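Local coordinates for protein polyketide synthase PksR (Bacillus subtilis, PDB 4U3V) that takes part in making the antibiotic polyketide bacillaene, the chain described here being its double-hotdog enoyl-isomerase domain, at residues 143-146 with 147-151; 199-202 with 203-207; 217-221 with 222-226. One frame throughout, in Å; residues are numbered along the deposited sequence.

Interaction 1 of 3, residues 143-146 with 147-151; sequences ENVK and HSLTK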
loop_
_atom_site.group_PDB
_atom_site.type_symbol
_atom_site.label_atom_id
_atom_site.label_comp_id
_atom_site.label_asym_id
_atom_site.label_seq_id
_atom_site.Cartn_x
_atom_site.Cartn_y
_atom_site.Cartn_z
ATOM N N GLU A 143 6.840 1.068 22.799
ATOM C CA GLU A 143 6.766 0.245 24.000
ATOM C C GLU A 143 5.486 0.541 24.780
ATOM O O GLU A 143 4.831 -0.363 25.282
ATOM C CB GLU A 143 8.006 0.477 24.873
ATOM C CG GLU A 143 9.245 -0.257 24.382
ATOM C CD GLU A 143 8.989 -1.742 24.154
ATOM O OE1 GLU A 143 8.344 -2.395 25.014
ATOM O OE2 GLU A 143 9.428 -2.259 23.104
ATOM N N ASN A 144 5.129 1.815 24.848
ATOM C CA ASN A 144 3.903 2.257 25.479
ATOM C C ASN A 144 2.676 1.651 24.808
ATOM O O ASN A 144 1.862 0.984 25.444
ATOM C CB ASN A 144 3.813 3.765 25.358
ATOM C CG ASN A 144 3.338 4.406 26.619
ATOM O OD1 ASN A 144 2.137 4.467 26.881
ATOM N ND2 ASN A 144 4.280 4.845 27.442
ATOM N N VAL A 145 2.568 1.868 23.502
ATOM C CA VAL A 145 1.476 1.287 22.731
ATOM C C VAL A 145 1.394 -0.238 22.907
ATOM O O VAL A 145 0.324 -0.788 23.142
ATOM C CB VAL A 145 1.569 1.701 21.238
ATOM C CG1 VAL A 145 0.456 1.039 20.439
ATOM C CG2 VAL A 145 1.475 3.213 21.105
ATOM N N LYS A 146 2.523 -0.917 22.758
ATOM C CA LYS A 146 2.655 -2.359 22.887
ATOM C C LYS A 146 2.109 -2.916 24.204
ATOM O O LYS A 146 1.454 -3.962 24.243
ATOM C CB LYS A 146 4.145 -2.665 22.801
ATOM C CG LYS A 146 4.537 -4.064 22.405
ATOM C CD LYS A 146 5.910 -3.990 21.763
ATOM C CE LYS A 146 6.904 -4.907 22.447
ATOM N NZ LYS A 146 8.259 -4.745 21.843
ATOM N N HIS A 147 2.460 -2.250 25.299
ATOM C CA HIS A 147 2.054 -2.674 26.643
ATOM C C HIS A 147 0.571 -2.938 26.772
ATOM O O HIS A 147 0.167 -3.908 27.416
ATOM C CB HIS A 147 2.545 -1.630 27.656
ATOM C CG HIS A 147 2.051 -1.846 29.063
ATOM N ND1 HIS A 147 2.493 -2.857 29.840
ATOM C CD2 HIS A 147 1.168 -1.101 29.845
ATOM C CE1 HIS A 147 1.891 -2.787 31.047
ATOM N NE2 HIS A 147 1.094 -1.703 31.054
ATOM N N SER A 148 -0.262 -2.125 26.113
ATOM C CA SER A 148 -1.720 -2.261 26.231
ATOM C C SER A 148 -2.378 -3.259 25.257
ATOM O O SER A 148 -3.560 -3.584 25.390
ATOM C CB SER A 148 -2.421 -0.896 26.168
ATOM O OG SER A 148 -1.828 -0.059 25.194
ATOM N N LEU A 149 -1.587 -3.801 24.337
ATOM C CA LEU A 149 -2.085 -4.729 23.314
ATOM C C LEU A 149 -1.685 -6.161 23.633
ATOM O O LEU A 149 -0.858 -6.396 24.510
ATOM C CB LEU A 149 -1.546 -4.312 21.913
ATOM C CG LEU A 149 -1.844 -2.851 21.572
ATOM C CD1 LEU A 149 -1.166 -2.472 20.265
ATOM C CD2 LEU A 149 -3.350 -2.655 21.455
ATOM N N THR A 150 -2.330 -7.124 22.981
ATOM C CA THR A 150 -2.019 -8.535 23.160
ATOM C C THR A 150 -1.099 -8.994 22.038
ATOM O O THR A 150 -1.465 -8.933 20.855
ATOM C CB THR A 150 -3.299 -9.402 23.152
ATOM O OG1 THR A 150 -4.179 -8.981 24.200
ATOM C CG2 THR A 150 -2.970 -10.873 23.337
ATOM N N LYS A 151 0.080 -9.486 22.407
ATOM C CA LYS A 151 0.983 -10.119 21.432
ATOM C C LYS A 151 0.380 -11.372 20.814
ATOM O O LYS A 151 -0.196 -12.223 21.502
ATOM C CB LYS A 151 2.335 -10.456 22.073
ATOM C CG LYS A 151 3.336 -11.030 21.090
ATOM C CD LYS A 151 4.665 -11.339 21.775
ATOM C CE LYS A 151 5.757 -11.614 20.759
ATOM N NZ LYS A 151 5.901 -10.450 19.849
#

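Interaction 2 of 3, residues 199-202 with 203-207; sequences HHYT and VSPLM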
loop_
_atom_site.group_PDB
_atom_site.type_symbol
_atom_site.label_atom_id
_atom_site.label_comp_id
_atom_site.label_asym_id
_atom_site.label_seq_id
_atom_site.Cartn_x
_atom_site.Cartn_y
_atom_site.Cartn_z
ATOM N N HIS A 199 12.267 -3.268 -9.468
ATOM C CA HIS A 199 11.289 -2.249 -9.150
ATOM C C HIS A 199 11.747 -1.311 -8.072
ATOM O O HIS A 199 11.680 -1.644 -6.888
ATOM C CB HIS A 199 9.979 -2.904 -8.728
ATOM C CG HIS A 199 9.419 -3.851 -9.767
ATOM N ND1 HIS A 199 8.752 -3.418 -10.862
ATOM C CD2 HIS A 199 9.596 -5.228 -9.932
ATOM C CE1 HIS A 199 8.489 -4.476 -11.665
ATOM N NE2 HIS A 199 8.964 -5.582 -11.070
ATOM N N HIS A 200 12.182 -0.122 -8.481
ATOM C CA HIS A 200 12.810 0.831 -7.569
ATOM C C HIS A 200 11.783 1.879 -7.270
ATOM O O HIS A 200 11.370 2.611 -8.166
ATOM C CB HIS A 200 14.006 1.504 -8.268
ATOM C CG HIS A 200 15.098 0.539 -8.686
ATOM N ND1 HIS A 200 16.013 0.061 -7.818
ATOM C CD2 HIS A 200 15.346 -0.099 -9.911
ATOM C CE1 HIS A 200 16.819 -0.820 -8.454
ATOM N NE2 HIS A 200 16.419 -0.907 -9.736
ATOM N N TYR A 201 11.316 1.932 -6.031
ATOM C CA TYR A 201 10.321 2.923 -5.628
ATOM C C TYR A 201 10.761 3.629 -4.359
ATOM O O TYR A 201 11.328 2.985 -3.463
ATOM C CB TYR A 201 8.989 2.220 -5.291
ATOM C CG TYR A 201 8.226 1.787 -6.522
ATOM C CD1 TYR A 201 7.469 2.705 -7.230
ATOM C CD2 TYR A 201 8.320 0.484 -7.002
ATOM C CE1 TYR A 201 6.763 2.331 -8.377
ATOM C CE2 TYR A 201 7.680 0.108 -8.194
ATOM C CZ TYR A 201 6.858 1.021 -8.833
ATOM O OH TYR A 201 6.206 0.697 -10.016
ATOM N N THR A 202 10.473 4.925 -4.270
ATOM C CA THR A 202 10.814 5.711 -3.063
ATOM C C THR A 202 10.033 5.188 -1.863
ATOM O O THR A 202 10.607 4.937 -0.798
ATOM C CB THR A 202 10.474 7.189 -3.250
ATOM O OG1 THR A 202 11.266 7.723 -4.312
ATOM C CG2 THR A 202 10.707 7.980 -1.941
ATOM N N VAL A 203 8.743 4.927 -2.089
ATOM C CA VAL A 203 7.904 4.276 -1.097
ATOM C C VAL A 203 7.528 2.889 -1.608
ATOM O O VAL A 203 6.880 2.768 -2.645
ATOM C CB VAL A 203 6.649 5.135 -0.813
ATOM C CG1 VAL A 203 5.653 4.386 0.051
ATOM C CG2 VAL A 203 7.045 6.465 -0.171
ATOM N N SER A 204 8.081 1.863 -0.971
ATOM C CA SER A 204 7.943 0.506 -1.505
ATOM C C SER A 204 6.470 0.108 -1.493
ATOM O O SER A 204 5.802 0.284 -0.466
ATOM C CB SER A 204 8.685 -0.461 -0.612
ATOM O OG SER A 204 8.611 -1.787 -1.130
ATOM N N PRO A 205 6.012 -0.583 -2.542
ATOM C CA PRO A 205 4.697 -1.242 -2.450
ATOM C C PRO A 205 4.665 -2.258 -1.339
ATOM O O PRO A 205 3.583 -2.568 -0.821
ATOM C CB PRO A 205 4.531 -1.950 -3.800
ATOM C CG PRO A 205 5.800 -1.773 -4.527
ATOM C CD PRO A 205 6.643 -0.736 -3.864
ATOM N N LEU A 206 5.827 -2.780 -0.936
ATOM C CA LEU A 206 5.806 -3.695 0.206
ATOM C C LEU A 206 5.393 -3.007 1.495
ATOM O O LEU A 206 4.849 -3.676 2.374
ATOM C CB LEU A 206 7.143 -4.425 0.419
ATOM C CG LEU A 206 7.640 -5.270 -0.771
ATOM C CD1 LEU A 206 8.979 -5.918 -0.420
ATOM C CD2 LEU A 206 6.618 -6.321 -1.181
ATOM N N MET A 207 5.551 -1.686 1.572
ATOM C CA MET A 207 5.155 -0.961 2.800
ATOM C C MET A 207 3.627 -0.909 2.866
ATOM O O MET A 207 2.968 -1.380 3.832
ATOM C CB MET A 207 5.717 0.463 2.736
ATOM C CG MET A 207 5.163 1.403 3.792
ATOM S SD MET A 207 5.977 0.974 5.336
ATOM C CE MET A 207 7.456 1.947 5.035
#

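Interaction 3 of 3, residues 217-221 with 222-226; sequences SFLEQ and FDMTG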
loop_
_atom_site.group_PDB
_atom_site.type_symbol
_atom_site.label_atom_id
_atom_site.label_comp_id
_atom_site.label_asym_id
_atom_site.label_seq_id
_atom_site.Cartn_x
_atom_site.Cartn_y
_atom_site.Cartn_z
ATOM N N SER A 217 -4.866 -9.353 9.668
ATOM C CA SER A 217 -4.591 -9.930 10.982
ATOM C C SER A 217 -5.458 -9.319 12.093
ATOM O O SER A 217 -5.987 -10.024 12.950
ATOM C CB SER A 217 -3.097 -9.727 11.344
ATOM O OG SER A 217 -2.248 -10.372 10.393
ATOM N N PHE A 218 -5.684 -8.019 11.993
ATOM C CA PHE A 218 -6.630 -7.334 12.894
ATOM C C PHE A 218 -8.026 -7.942 12.755
ATOM O O PHE A 218 -8.684 -8.244 13.752
ATOM C CB PHE A 218 -6.661 -5.828 12.586
ATOM C CG PHE A 218 -7.798 -5.084 13.261
ATOM C CD1 PHE A 218 -7.756 -4.820 14.628
ATOM C CD2 PHE A 218 -8.913 -4.672 12.552
ATOM C CE1 PHE A 218 -8.825 -4.212 15.277
ATOM C CE2 PHE A 218 -9.991 -4.060 13.189
ATOM C CZ PHE A 218 -9.962 -3.835 14.557
ATOM N N LEU A 219 -8.491 -8.090 11.510
ATOM C CA LEU A 219 -9.884 -8.508 11.258
ATOM C C LEU A 219 -10.115 -9.978 11.624
ATOM O O LEU A 219 -11.242 -10.400 11.771
ATOM C CB LEU A 219 -10.247 -8.277 9.776
ATOM C CG LEU A 219 -10.329 -6.762 9.475
ATOM C CD1 LEU A 219 -10.312 -6.456 7.996
ATOM C CD2 LEU A 219 -11.518 -6.078 10.147
ATOM N N GLU A 220 -9.028 -10.722 11.755
ATOM C CA GLU A 220 -9.067 -12.168 11.973
ATOM C C GLU A 220 -9.778 -12.459 13.276
ATOM O O GLU A 220 -10.308 -13.553 13.473
ATOM C CB GLU A 220 -7.626 -12.686 12.034
ATOM C CG GLU A 220 -7.450 -14.197 12.151
ATOM C CD GLU A 220 -7.377 -14.697 13.595
ATOM O OE1 GLU A 220 -7.046 -13.901 14.510
ATOM O OE2 GLU A 220 -7.660 -15.900 13.823
ATOM N N GLN A 221 -9.759 -11.481 14.183
ATOM C CA GLN A 221 -10.348 -11.652 15.508
ATOM C C GLN A 221 -11.853 -11.709 15.435
ATOM O O GLN A 221 -12.502 -12.200 16.371
ATOM C CB GLN A 221 -9.907 -10.549 16.467
ATOM C CG GLN A 221 -10.616 -9.218 16.256
ATOM C CD GLN A 221 -10.022 -8.124 17.117
ATOM O OE1 GLN A 221 -10.232 -8.097 18.330
ATOM N NE2 GLN A 221 -9.140 -7.336 16.538
ATOM N N PHE A 222 -12.426 -11.274 14.308
ATOM C CA PHE A 222 -13.873 -11.129 14.227
ATOM C C PHE A 222 -14.459 -12.313 13.472
ATOM O O PHE A 222 -13.712 -13.094 12.856
ATOM C CB PHE A 222 -14.283 -9.795 13.574
ATOM C CG PHE A 222 -13.802 -8.581 14.326
ATOM C CD1 PHE A 222 -14.317 -8.264 15.583
ATOM C CD2 PHE A 222 -12.807 -7.758 13.781
ATOM C CE1 PHE A 222 -13.823 -7.179 16.308
ATOM C CE2 PHE A 222 -12.337 -6.669 14.489
ATOM C CZ PHE A 222 -12.852 -6.366 15.747
ATOM N N ASP A 223 -15.771 -12.489 13.615
ATOM C CA ASP A 223 -16.517 -13.490 12.852
ATOM C C ASP A 223 -17.018 -12.854 11.573
ATOM O O ASP A 223 -18.172 -12.429 11.481
ATOM C CB ASP A 223 -17.712 -14.015 13.653
ATOM C CG ASP A 223 -17.300 -14.684 14.947
ATOM O OD1 ASP A 223 -16.128 -15.115 15.053
ATOM O OD2 ASP A 223 -18.154 -14.784 15.856
ATOM N N MET A 224 -16.097 -12.684 10.637
ATOM C CA MET A 224 -16.436 -12.214 9.310
ATOM C C MET A 224 -15.996 -13.304 8.361
ATOM O O MET A 224 -14.802 -13.526 8.151
ATOM C CB MET A 224 -15.700 -10.913 9.004
ATOM C CG MET A 224 -16.182 -9.719 9.819
ATOM S SD MET A 224 -14.885 -8.485 10.041
ATOM C CE MET A 224 -15.841 -7.100 10.636
ATOM N N THR A 225 -16.964 -14.084 7.912
ATOM C CA THR A 225 -16.662 -15.226 7.092
ATOM C C THR A 225 -16.839 -14.802 5.644
ATOM O O THR A 225 -17.926 -14.377 5.244
ATOM C CB THR A 225 -17.552 -16.424 7.472
ATOM O OG1 THR A 225 -17.099 -17.599 6.790
ATOM C CG2 THR A 225 -19.024 -16.146 7.153
ATOM N N GLY A 226 -15.727 -14.743 4.917
ATOM C CA GLY A 226 -15.688 -14.008 3.656
ATOM C C GLY A 226 -14.667 -12.888 3.676
ATOM O O GLY A 226 -14.446 -12.251 4.705
#

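Interaction 1 of 3, residues 143-146 with 147-151
Ser148 holds its hydroxyl between its own backbone N and carbonyl carbon (chi1 40°), a rotation that folds OG back onto the carbonyl of Val145. The bond is 3.1 Å from Ser148 OG to Val145 O, with the hydroxyl tilted out of the carbonyl plane by 35°. A second, weak bond reaches the same oxygen from Ser148 N at 3.3 Å, so one residue grips Val145 O twice. Leu149 adds an apolar neighbour: its CG lies 3.4 Å from Val145 O, and CD1 packs beside Val145 CG1 at 3.9 Å. That methyl stands anti to the backbone N (chi1 178°), and the two aliphatic side chains run alongside each other, pointing the same way.

The backbone bonds change as the chain leaves the short helix. His147 N donates to Glu143 O at 3.0 Å in the i to i+4 pattern, whereas Leu149 N turns to Lys146 O, only three residues back. On the flank, the Lys146 side chain brings NZ to the syn side of Glu143 OE2, 3.0 Å away, closing a salt bridge one turn apart.

Beyond the turn, Leu149 touches Leu185 and Tyr178, Val145 reaches Leu250, and Thr150 pairs through its backbone with Arg179. The chemistry is thus divided: an ion pair on the exposed flank, a carbonyl held by a hydroxyl and, weakly, by an amide in the turn that follows the helix, and an aliphatic pair facing the strands. Lys151 NZ, weakly bonded to Tyr178 OH, is 6.5 Å from Lys146 NZ; the carboxylate of Glu143 probably offsets part of the like charge.

Interaction 2 of 3, residues 199-202 with 203-207
At the start of 203-207, Val203 passes beside Tyr201, its O lying 3.4 Å from Tyr201 CB, and the same oxygen is bonded to the hydroxyl of Ser60 on helix 56-69. The isopropyl group leads elsewhere, packing on Leu276.

Ser204 comes next and occupies the N-cap of helix 205-219. With OG anti to its backbone N (chi1 -178°), the hydroxyl oxygen faces the incoming helix and accepts from Leu206 N at 3.0 Å, with an N-H...O angle of 144°. Its carbonyl serves the same turn, since Met207 N donates to Ser204 O at 2.8 Å. Side chain and main chain of one serine therefore hold two amides of the first helical turn.

Pro205, the first residue of the helix proper, meets Tyr201 across the bend. Its CD sits 3.8 Å from Tyr201 CD2 and 4.0 Å from Tyr201 CG, the two side chains crossing at about a right angle. The phenol is fixed at its far end as well, because Tyr201 OH is hydrogen-bonded to Asp33 OD2, an oxygen that His199 ND1 also engages. The proline contact at CD2 and the hydrogen bond at OH probably limit the rotation of the ring, which also packs on Leu61 and Ser60.

Leu206 and Met207, both buried, continue the helix, the first meeting Leu190 and the second Ile188 and Tyr278 on the strands. A serine cap followed by proline in the first turn is a classic helix start; here it launches the long helix that the curved antiparallel strands enfold in the C-terminal half of a double hotdog.

Interaction 3 of 3, residues 217-221 with 222-226
Leu219 to Phe222 form a type I beta turn, closed by a 2.9 Å bond from Phe222 N to Leu219 O, which leads the chain out of helix 205-219.

The side chains then fold back onto this turn around the ring of Phe222. Gln221 covers one face: its CG stands 3.5 Å from the centroid of the Phe222 ring, almost on the ring normal, as a CH-pi contact. Its amide continues the layer, stacked on the ring with the planes 13° apart. What puts it there is a first torsion of 77°, which sets CG between the backbone N and carbonyl carbon, followed by an extended chain. The amide is anchored too, Gln221 NE2 donating to Phe218 O at 3.0 Å with the acceptor close to the amide plane; the same nitrogen is bonded to Asp180 O.

Phe218 takes the rim of that ring. The edge of Phe222 points to the face of Phe218 in an offset edge-to-face pair, centroids 5.5 Å apart and planes at 73°, and the closest approach is 3.7 Å between Phe218 CZ and Phe222 CE2. Leu219 completes the cluster with a single methyl, CD2, which lies 4.2 Å from Phe222 CD2 and 4.1 Å from Met224 SD.

Glu220 turns away to a salt bridge with Arg179 on strand 174-180. Together these contacts make a type I beta turn following a helix, packed with an edge-to-face phenylalanine pair and a glutamine stacked on one of the rings: the hotdog helix gives way through it to the loop before strand 230-239.

In the fold
Interactions 2 and 3 bracket helix 205-219: the first starts it, its centre about 9 Å from that of the chain, and the second lies where the chain leaves it. Their centres are about 28 Å apart, on opposite sides of the chain's centre. Interaction 1 lies earlier in sequence, where the chain enters the predicted C-terminal hotdog; its centre is about 20 Å from that of interaction 3, with nearest atoms about 8 Å apart. None touches another. Strand 174-180 relates the two outer ones: Arg179 bonds to Thr150 through its backbone and forms a salt bridge to Glu220 with its side chain, while interaction 2 is tied through Asp33 and Ser60 to the predicted N-terminal hotdog.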